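Local coordinates for DUF4627 domain-containing protein (Bacteroides thetaiotaomicron, PDB 3SEE), which is of unknown function but, with its galactose-binding-domain-like fold, may bind sugars, at residues G82-D87 and L196-V201; N40-G45 and W76-L81. All blocks are in the same frame, centred on the assembly; numbering follows the deposited sequence.

Interaction 1: G82-D87 and L196-V201; sequences GQRITD and LKDCYV
Arg84 reaches from its strand to Asp198 just before the neighbouring strand, and the two flat groups meet side-on in almost one plane, only 9° apart. The arginine presents NE and NH2: NE bonds Asp198 OD1 at 2.8 Å, and NH2 meets the syn lone pair of Asp198 OD2 at 2.8 Å in a straighter bond (168°). An extended chain makes this possible, with CG anti to the backbone N (chi1 -176°) and the chain stretched out from CG to NE, so that the arginine spans the step from its own backbone partner, Tyr200, to Asp198. Thr86 lies alongside the carboxylate, its CG2 3.7 Å from Asp198 OD1. Along the backbone the strands run antiparallel. Gln83 pairs with Val201 and Ile85 with Cys199 through two backbone bonds each, of which Ile85 N to Cys199 O (2.8 Å) is nearly linear. Between them Arg84 and Tyr200 form a non-hydrogen-bonded pair, where Tyr200 CB packs 3.8 Å from Arg84 CA. On the other face of the sheet Ile85 CD1 touches Val201 CG2 at 4.1 Å, the two side chains crossing at a slant, while Ile85 CB lies 4.4 Å from Cys199 SG. Past the paired strands, one water donates to both Ile85 O and Leu196 O. A methionine in place of Arg84 would probably leave the Asp198 carboxylate without its charged mate and deprive the carbonyls of Ser29 and Ala31, bonded by NH1, of a donor. Thr116 OG1 also bonds Asp198 OD1, so that oxygen has a second partner; the bidentate pairing fixes both planes and probably steadies the negative charge of Asp198 at this partly exposed spot, while Ile85, Cys199 and Val201 pack on the other face.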
loop_
_atom_site.group_PDB
_atom_site.type_symbol
_atom_site.label_atom_id
_atom_site.label_comp_id
_atom_site.label_asym_id
_atom_site.label_seq_id
_atom_site.Cartn_x
_atom_site.Cartn_y
_atom_site.Cartn_z
ATOM N N GLY A 82 1.677 -1.173 6.727
ATOM C CA GLY A 82 2.852 -0.654 6.059
ATOM C C GLY A 82 4.144 -1.390 6.357
ATOM O O GLY A 82 4.289 -2.022 7.410
ATOM N N GLN A 83 5.110 -1.308 5.439
ATOM C CA GLN A 83 6.478 -1.730 5.739
ATOM C C GLN A 83 7.450 -0.810 5.038
ATOM O O GLN A 83 7.398 -0.663 3.814
ATOM C CB GLN A 83 6.732 -3.190 5.368
ATOM C CG GLN A 83 8.148 -3.623 5.760
ATOM C CD GLN A 83 8.423 -5.113 5.795
ATOM O OE1 GLN A 83 9.501 -5.509 5.376
ATOM N NE2 GLN A 83 7.501 -5.936 6.317
ATOM N N ARG A 84 8.307 -0.184 5.834
ATOM C CA ARG A 84 9.331 0.729 5.351
ATOM C C ARG A 84 10.552 -0.044 4.869
ATOM O O ARG A 84 10.964 -1.019 5.530
ATOM C CB ARG A 84 9.684 1.707 6.471
ATOM C CG ARG A 84 10.663 2.799 6.158
ATOM C CD ARG A 84 10.878 3.629 7.394
ATOM N NE ARG A 84 11.779 4.749 7.170
ATOM C CZ ARG A 84 11.988 5.693 8.071
ATOM N NH1 ARG A 84 11.435 5.630 9.276
ATOM N NH2 ARG A 84 12.745 6.734 7.772
ATOM N N ILE A 85 11.082 0.387 3.734
ATOM C CA ILE A 85 12.202 -0.279 3.096
ATOM C C ILE A 85 13.347 0.719 2.908
ATOM O O ILE A 85 13.201 1.720 2.235
ATOM C CB ILE A 85 11.796 -0.861 1.731
ATOM C CG1 ILE A 85 10.607 -1.830 1.897
ATOM C CG2 ILE A 85 13.010 -1.560 1.068
ATOM C CD1 ILE A 85 10.109 -2.423 0.598
ATOM N N THR A 86 14.480 0.412 3.523
ATOM C CA THR A 86 15.679 1.251 3.466
ATOM C C THR A 86 16.875 0.501 2.905
ATOM O O THR A 86 17.988 0.968 3.015
ATOM C CB THR A 86 16.008 1.866 4.844
ATOM O OG1 THR A 86 16.127 0.800 5.810
ATOM C CG2 THR A 86 14.922 2.833 5.270
ATOM N N ASP A 87 16.650 -0.637 2.270
ATOM C CA ASP A 87 17.775 -1.384 1.711
ATOM C C ASP A 87 18.375 -0.744 0.458
ATOM O O ASP A 87 19.538 -1.048 0.108
ATOM C CB ASP A 87 17.404 -2.834 1.537
ATOM C CG ASP A 87 17.272 -3.568 2.899
ATOM O OD1 ASP A 87 18.105 -3.411 3.872
ATOM O OD2 ASP A 87 16.297 -4.322 2.996
ATOM N N LEU A 196 14.078 6.039 -3.509
ATOM C CA LEU A 196 14.740 4.764 -3.691
ATOM C C LEU A 196 15.397 4.282 -2.401
ATOM O O LEU A 196 15.520 3.076 -2.166
ATOM C CB LEU A 196 15.794 4.861 -4.794
ATOM C CG LEU A 196 15.272 5.100 -6.218
ATOM C CD1 LEU A 196 16.441 5.481 -7.124
ATOM C CD2 LEU A 196 14.518 3.892 -6.782
ATOM N N LYS A 197 15.859 5.214 -1.564
ATOM C CA LYS A 197 16.561 4.880 -0.330
ATOM C C LYS A 197 15.656 4.736 0.879
ATOM O O LYS A 197 16.070 4.160 1.894
ATOM C CB LYS A 197 17.626 5.913 -0.003
ATOM C CG LYS A 197 18.635 6.085 -1.091
ATOM C CD LYS A 197 19.717 7.113 -0.688
ATOM C CE LYS A 197 20.632 7.559 -1.836
ATOM N NZ LYS A 197 20.258 8.848 -2.563
ATOM N N ASP A 198 14.426 5.255 0.817
ATOM C CA ASP A 198 13.546 5.251 1.984
ATOM C C ASP A 198 12.109 5.449 1.527
ATOM O O ASP A 198 11.680 6.568 1.207
ATOM C CB ASP A 198 13.977 6.347 2.968
ATOM C CG ASP A 198 13.278 6.261 4.282
ATOM O OD1 ASP A 198 12.418 5.370 4.482
ATOM O OD2 ASP A 198 13.598 7.107 5.156
ATOM N N CYS A 199 11.392 4.336 1.453
ATOM C CA CYS A 199 10.000 4.350 1.030
ATOM C C CYS A 199 9.247 3.334 1.880
ATOM O O CYS A 199 9.858 2.627 2.687
ATOM C CB CYS A 199 9.884 4.013 -0.465
ATOM S SG CYS A 199 10.410 2.334 -0.905
ATOM N N TYR A 200 7.928 3.254 1.687
ATOM C CA TYR A 200 7.165 2.202 2.317
ATOM C C TYR A 200 6.096 1.682 1.393
ATOM O O TYR A 200 5.497 2.446 0.612
ATOM C CB TYR A 200 6.551 2.652 3.653
ATOM C CG TYR A 200 5.692 3.880 3.606
ATOM C CD1 TYR A 200 6.269 5.136 3.680
ATOM C CD2 TYR A 200 4.315 3.794 3.504
ATOM C CE1 TYR A 200 5.465 6.268 3.664
ATOM C CE2 TYR A 200 3.529 4.923 3.488
ATOM C CZ TYR A 200 4.117 6.179 3.534
ATOM O OH TYR A 200 3.392 7.342 3.547
ATOM N N VAL A 201 5.876 0.381 1.496
ATOM C CA VAL A 201 4.695 -0.252 0.918
ATOM C C VAL A 201 3.505 -0.056 1.856
ATOM O O VAL A 201 3.633 -0.257 3.060
ATOM C CB VAL A 201 4.961 -1.750 0.711
ATOM C CG1 VAL A 201 3.690 -2.485 0.257
ATOM C CG2 VAL A 201 6.119 -1.972 -0.261
HETATM O O HOH W 1 15.032 1.438 0.037
HETATM O O HOH W 2 19.110 3.058 1.531
#

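Interaction 2: N40-G45 and W76-L81; sequences NNEADG and WYKAFL
The end of an antiparallel strand pairing, where strand 36-40 gives way to a surface loop and strand 79-85 begins, is the setting in which Asn40 and Asn41 meet Ala79 and Lys78. Asn40 and Ala79 form a non-hydrogen-bonded pair, their CA atoms 4.4 Å apart. One residue on, Asn41 N donates to Lys78 O at 2.8 Å in an almost linear bond (176°), approaching with a 32° tilt from the carbonyl plane. Beyond it side chains take over. Glu42 turns back at chi2 (-78°), which lays CG 3.9 Å from Ala79 CB and brings OE2 across the lysine chain to 3.6 Å from Lys78 CD. The two side chains cross at about a right angle: Lys78, extended beyond CG, is met along its methylenes by the carboxylate, while its ammonium group lies farther on, with Lys78 NZ 4.8 Å from Glu42 OE2. A water bonded to Glu42 OE2 and weakly to Lys78 NZ spans that gap, and another links Asn41 O to the same nitrogen, again weakly on the lysine side. A third joins Asn41 ND2 to Tyr77 O. Outside partners hold the loop's polar ends: Ser75 N bonds Glu42 OE2, Thr26 O takes Asn41 ND2, and Thr47 O takes Asn40 ND2. Thr47 also belongs to the sodium site, and the bound sodium ion lies about 4 Å from the side chain of Asn40. The chemistry is thus one direct backbone bond supplemented by hydration: the opposite charges are bridged by water rather than in direct contact, so their attraction is probably modest, and the carboxylate also takes a backbone donor, Ser75 N.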
loop_
_atom_site.group_PDB
_atom_site.type_symbol
_atom_site.label_atom_id
_atom_site.label_comp_id
_atom_site.label_asym_id
_atom_site.label_seq_id
_atom_site.Cartn_x
_atom_site.Cartn_y
_atom_site.Cartn_z
ATOM N N ASN A 40 -3.196 3.675 11.808
ATOM C CA ASN A 40 -4.620 3.877 12.002
ATOM C C ASN A 40 -4.805 5.216 12.671
ATOM O O ASN A 40 -4.879 5.329 13.906
ATOM C CB ASN A 40 -5.248 2.746 12.820
ATOM C CG ASN A 40 -6.733 2.870 12.940
ATOM O OD1 ASN A 40 -7.334 3.849 12.477
ATOM N ND2 ASN A 40 -7.340 1.879 13.596
ATOM N N ASN A 41 -4.853 6.251 11.842
ATOM C CA ASN A 41 -5.152 7.605 12.250
ATOM C C ASN A 41 -6.585 7.986 11.937
ATOM O O ASN A 41 -6.950 9.140 12.089
ATOM C CB ASN A 41 -4.153 8.627 11.671
ATOM C CG ASN A 41 -2.766 8.491 12.237
ATOM O OD1 ASN A 41 -2.551 7.931 13.320
ATOM N ND2 ASN A 41 -1.791 9.045 11.501
ATOM N N GLU A 42 -7.411 7.038 11.516
ATOM C CA GLU A 42 -8.844 7.279 11.467
ATOM C C GLU A 42 -9.350 7.477 12.893
ATOM O O GLU A 42 -8.742 6.997 13.854
ATOM C CB GLU A 42 -9.579 6.121 10.783
ATOM C CG GLU A 42 -9.301 5.989 9.288
ATOM C CD GLU A 42 -10.062 6.978 8.447
ATOM O OE1 GLU A 42 -11.182 7.354 8.828
ATOM O OE2 GLU A 42 -9.597 7.289 7.340
ATOM N N ALA A 43 -10.478 8.147 13.026
ATOM C CA ALA A 43 -11.111 8.369 14.307
ATOM C C ALA A 43 -11.287 7.054 15.049
ATOM O O ALA A 43 -11.568 5.999 14.438
ATOM C CB ALA A 43 -12.462 9.027 14.100
ATOM N N ASP A 44 -11.186 7.124 16.371
ATOM C CA ASP A 44 -11.457 5.985 17.225
ATOM C C ASP A 44 -12.768 5.338 16.813
ATOM O O ASP A 44 -13.791 5.999 16.711
ATOM C CB ASP A 44 -11.507 6.449 18.681
ATOM C CG ASP A 44 -11.863 5.333 19.620
ATOM O OD1 ASP A 44 -13.087 5.121 19.839
ATOM O OD2 ASP A 44 -10.930 4.665 20.124
ATOM N N GLY A 45 -12.722 4.022 16.609
ATOM C CA GLY A 45 -13.887 3.222 16.286
ATOM C C GLY A 45 -14.150 2.983 14.821
ATOM O O GLY A 45 -14.990 2.149 14.480
ATOM N N TRP A 76 -6.610 7.148 2.337
ATOM C CA TRP A 76 -5.391 6.490 1.893
ATOM C C TRP A 76 -4.201 6.759 2.777
ATOM O O TRP A 76 -3.286 5.935 2.846
ATOM C CB TRP A 76 -5.074 6.879 0.436
ATOM C CG TRP A 76 -4.684 8.298 0.210
ATOM C CD1 TRP A 76 -5.499 9.327 -0.130
ATOM C CD2 TRP A 76 -3.361 8.863 0.288
ATOM N NE1 TRP A 76 -4.777 10.480 -0.287
ATOM C CE2 TRP A 76 -3.461 10.217 -0.055
ATOM C CE3 TRP A 76 -2.094 8.337 0.548
ATOM C CZ2 TRP A 76 -2.364 11.070 -0.059
ATOM C CZ3 TRP A 76 -1.001 9.173 0.536
ATOM C CH2 TRP A 76 -1.141 10.531 0.238
ATOM N N TYR A 77 -4.178 7.926 3.432
ATOM C CA TYR A 77 -3.026 8.327 4.238
ATOM C C TYR A 77 -3.238 8.106 5.736
ATOM O O TYR A 77 -2.365 8.447 6.532
ATOM C CB TYR A 77 -2.614 9.785 3.940
ATOM C CG TYR A 77 -3.672 10.814 4.232
ATOM C CD1 TYR A 77 -3.780 11.429 5.475
ATOM C CD2 TYR A 77 -4.559 11.202 3.259
ATOM C CE1 TYR A 77 -4.763 12.390 5.729
ATOM C CE2 TYR A 77 -5.544 12.156 3.503
ATOM C CZ TYR A 77 -5.640 12.748 4.735
ATOM O OH TYR A 77 -6.624 13.711 4.984
ATOM N N LYS A 78 -4.387 7.558 6.124
ATOM C CA LYS A 78 -4.698 7.360 7.543
ATOM C C LYS A 78 -4.667 5.916 8.019
ATOM O O LYS A 78 -4.278 5.680 9.149
ATOM C CB LYS A 78 -6.049 7.958 7.916
ATOM C CG LYS A 78 -6.136 9.462 7.726
ATOM C CD LYS A 78 -7.463 9.987 8.260
ATOM C CE LYS A 78 -7.647 11.426 7.891
ATOM N NZ LYS A 78 -8.974 11.914 8.421
ATOM N N ALA A 79 -5.135 4.958 7.210
ATOM C CA ALA A 79 -5.323 3.582 7.704
ATOM C C ALA A 79 -4.762 2.583 6.692
ATOM O O ALA A 79 -5.309 2.415 5.589
ATOM C CB ALA A 79 -6.794 3.309 7.970
ATOM N N PHE A 80 -3.702 1.885 7.080
ATOM C CA PHE A 80 -3.077 0.916 6.211
ATOM C C PHE A 80 -2.081 0.065 6.988
ATOM O O PHE A 80 -1.645 0.445 8.076
ATOM C CB PHE A 80 -2.402 1.571 4.978
ATOM C CG PHE A 80 -1.405 2.632 5.293
ATOM C CD1 PHE A 80 -1.779 3.964 5.388
ATOM C CD2 PHE A 80 -0.061 2.327 5.384
ATOM C CE1 PHE A 80 -0.824 4.955 5.620
ATOM C CE2 PHE A 80 0.879 3.324 5.618
ATOM C CZ PHE A 80 0.499 4.625 5.720
ATOM N N LEU A 81 -1.737 -1.085 6.400
ATOM C CA LEU A 81 -0.630 -1.911 6.811
ATOM C C LEU A 81 0.599 -1.481 6.029
ATOM O O LEU A 81 0.532 -1.407 4.810
ATOM C CB LEU A 81 -0.997 -3.354 6.502
ATOM C CG LEU A 81 0.102 -4.392 6.706
ATOM C CD1 LEU A 81 0.453 -4.546 8.193
ATOM C CD2 LEU A 81 -0.279 -5.728 6.063
HETATM O O HOH W 3 -2.371 10.121 8.878
HETATM O O HOH W 4 -8.649 11.230 11.789
HETATM O O HOH W 5 -10.932 9.751 6.804
#

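How the interactions relate
Both contacts draw on strand 79-85, interaction 2 at its beginning and interaction 1 at its end, with centres about 19 Å apart. In the mixed sheet that strand lies between strands 36-40 and 199-204, so interaction 2 concerns one neighbour and interaction 1 the other. Along the chain they come in series, the pairing of 40-45 with 76-81 closing before that of 82-87 with 196-201 opens. They touch where Tyr200 CE2 packs 3.8 Å from Phe80 CE2. One central strand therefore joins a surface pairing across a shorter span of sequence to a buried one that brings a distant, late part of the sequence into the same sheet.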